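Local coordinates for protein CRISPR-associated endonuclease Cas2 2 (Thermus thermophilus, PDB 1ZPW) that probably acts as a metal-dependent endoribonuclease of the Cas2 family, a homodimer that joins a Cas1 homodimer in CRISPR adaptive immunity, at residues A[20-25]-A[29-34]. Numbering follows the deposited sequence. Where two conformers were deposited one is given.
Sequences KLANLL and GERVQL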
loop_
_atom_site.group_PDB
_atom_site.type_symbol
_atom_site.label_atom_id
_atom_site.label_comp_id
_atom_site.label_asym_id
_atom_site.label_seq_id
_atom_site.Cartn_x
_atom_site.Cartn_y
_atom_site.Cartn_z
ATOM N N LYS A 20 -3.925 6.180 10.180
ATOM C CA LYS A 20 -2.859 7.073 9.701
ATOM C C LYS A 20 -2.148 6.513 8.471
ATOM O O LYS A 20 -1.852 7.253 7.503
ATOM C CB LYS A 20 -1.852 7.327 10.814
ATOM C CG LYS A 20 -2.478 8.166 11.938
ATOM C CD LYS A 20 -1.469 8.410 13.032
ATOM C CE LYS A 20 -2.121 9.120 14.186
ATOM N NZ LYS A 20 -1.132 9.242 15.310
ATOM N N LEU A 21 -1.914 5.196 8.483
ATOM C CA LEU A 21 -1.241 4.571 7.345
ATOM C C LEU A 21 -2.130 4.619 6.103
ATOM O O LEU A 21 -1.659 4.941 5.038
ATOM C CB LEU A 21 -0.835 3.128 7.672
ATOM C CG LEU A 21 -0.164 2.431 6.488
ATOM C CD1 LEU A 21 1.153 3.111 6.080
ATOM C CD2 LEU A 21 0.068 0.962 6.802
ATOM N N ALA A 22 -3.414 4.324 6.243
ATOM C CA ALA A 22 -4.317 4.428 5.089
ATOM C C ALA A 22 -4.376 5.834 4.518
ATOM O O ALA A 22 -4.403 6.007 3.297
ATOM C CB ALA A 22 -5.725 3.928 5.439
ATOM N N ASN A 23 -4.403 6.831 5.385
ATOM C CA ASN A 23 -4.421 8.208 4.929
ATOM C C ASN A 23 -3.148 8.542 4.177
ATOM O O ASN A 23 -3.176 9.234 3.147
ATOM C CB ASN A 23 -4.630 9.158 6.107
ATOM C CG ASN A 23 -6.026 9.092 6.667
ATOM O OD1 ASN A 23 -6.985 8.735 5.960
ATOM N ND2 ASN A 23 -6.169 9.443 7.947
ATOM N N LEU A 24 -2.023 8.024 4.665
ATOM C CA LEU A 24 -0.761 8.195 3.935
ATOM C C LEU A 24 -0.815 7.554 2.546
ATOM O O LEU A 24 -0.453 8.173 1.539
ATOM C CB LEU A 24 0.395 7.657 4.773
ATOM C CG LEU A 24 1.725 7.569 4.024
ATOM C CD1 LEU A 24 2.183 8.991 3.737
ATOM C CD2 LEU A 24 2.769 6.786 4.819
ATOM N N LEU A 25 -1.310 6.310 2.488
ATOM C CA LEU A 25 -1.343 5.591 1.223
ATOM C C LEU A 25 -2.212 6.275 0.149
ATOM O O LEU A 25 -1.906 6.179 -1.030
ATOM C CB LEU A 25 -1.777 4.129 1.439
ATOM C CG LEU A 25 -0.720 3.327 2.229
ATOM C CD1 LEU A 25 -1.187 1.869 2.378
ATOM C CD2 LEU A 25 0.675 3.324 1.556
ATOM N N GLY A 29 -1.874 6.394 -4.009
ATOM C CA GLY A 29 -2.670 5.438 -4.742
ATOM C C GLY A 29 -4.036 5.269 -4.162
ATOM O O GLY A 29 -4.516 6.141 -3.418
ATOM N N GLU A 30 -4.670 4.139 -4.472
ATOM C CA GLU A 30 -6.060 3.926 -4.106
ATOM C C GLU A 30 -6.259 2.574 -3.448
ATOM O O GLU A 30 -5.583 1.583 -3.776
ATOM C CB GLU A 30 -7.005 4.024 -5.334
ATOM C CG GLU A 30 -6.836 5.251 -6.229
ATOM C CD GLU A 30 -7.193 6.528 -5.501
ATOM O OE1 GLU A 30 -7.919 6.444 -4.509
ATOM O OE2 GLU A 30 -6.721 7.612 -5.944
ATOM N N ARG A 31 -7.207 2.539 -2.535
ATOM C CA ARG A 31 -7.614 1.294 -1.880
ATOM C C ARG A 31 -8.224 0.319 -2.884
ATOM O O ARG A 31 -9.003 0.714 -3.753
ATOM C CB ARG A 31 -8.657 1.603 -0.821
ATOM C CG ARG A 31 -9.093 0.362 -0.006
ATOM C CD ARG A 31 -10.126 0.649 1.052
ATOM N NE ARG A 31 -9.617 1.550 2.095
ATOM C CZ ARG A 31 -8.794 1.174 3.057
ATOM N NH1 ARG A 31 -8.401 2.068 3.971
ATOM N NH2 ARG A 31 -8.354 -0.089 3.108
ATOM N N VAL A 32 -7.901 -0.963 -2.729
ATOM C CA VAL A 32 -8.594 -2.020 -3.483
ATOM C C VAL A 32 -9.312 -3.032 -2.589
ATOM O O VAL A 32 -10.257 -3.674 -3.045
ATOM C CB VAL A 32 -7.655 -2.761 -4.529
ATOM C CG1 VAL A 32 -7.285 -1.783 -5.637
ATOM C CG2 VAL A 32 -6.370 -3.341 -3.898
ATOM N N GLN A 33 -8.841 -3.188 -1.349
ATOM C CA GLN A 33 -9.368 -4.133 -0.355
ATOM C C GLN A 33 -9.143 -3.548 1.009
ATOM O O GLN A 33 -8.492 -2.510 1.154
ATOM C CB GLN A 33 -8.596 -5.482 -0.383
ATOM C CG GLN A 33 -8.867 -6.265 -1.608
ATOM C CD GLN A 33 -8.384 -7.710 -1.592
ATOM O OE1 GLN A 33 -8.725 -8.453 -2.494
ATOM N NE2 GLN A 33 -7.603 -8.089 -0.619
ATOM N N LEU A 34 -9.658 -4.231 2.034
ATOM C CA LEU A 34 -9.566 -3.735 3.418
ATOM C C LEU A 34 -8.135 -3.435 3.889
ATOM O O LEU A 34 -7.921 -2.544 4.728
ATOM C CB LEU A 34 -10.213 -4.771 4.346
ATOM C CG LEU A 34 -10.775 -4.422 5.710
ATOM C CD1 LEU A 34 -11.874 -3.372 5.534
ATOM C CD2 LEU A 34 -11.359 -5.716 6.353
#
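R31 reaches A22 through a chain that leaves the backbone extended, CG anti to the backbone N (chi1 -176°) and chi2 also straight, then bends at chi3 (-64°) to turn the guanidinium toward helix 15-26. The contact belongs to the ferredoxin-like fold of Cas2 proteins, at the connection from the first helix to strand 29-33, an outermost strand of the antiparallel sheet within this chain. NH1 of R31 comes within 3.6 Å of the methyl CB of A22, which meets the guanidinium obliquely in a van der Waals touch. Alanine suits this helix position because its CB points toward the strand and is small enough to let the broad, flat group lie close by.

The second terminal nitrogen holds the guanidinium in place: NH2 of R31 donates to the backbone O of Q33 at 3.1 Å with an N-H...O angle of 156°, and that oxygen lies almost in the guanidinium plane. The OH of Y10 is a second hydrogen-bond partner of NH2, tying strand 29-33 to strand 4-11, which ends with D11, the predicted metal ligand. Arginine fits here because its long side chain touches F37 while its head still offers several N-H groups.

L25 is buried among V8 and Y10 of strand 4-11, F37 of strand 36-41 and L49 of helix 43-56, a hydrophobic place that suits leucine. The backbone of L25 meets G29, the first residue beyond the helix to leave helical geometry; its extended backbone with positive phi is readily adopted by a residue without a side chain. Here the chain turns from helix to sheet, and N of G29 makes a weak, bent hydrogen bond to O of L25 at 3.0 Å.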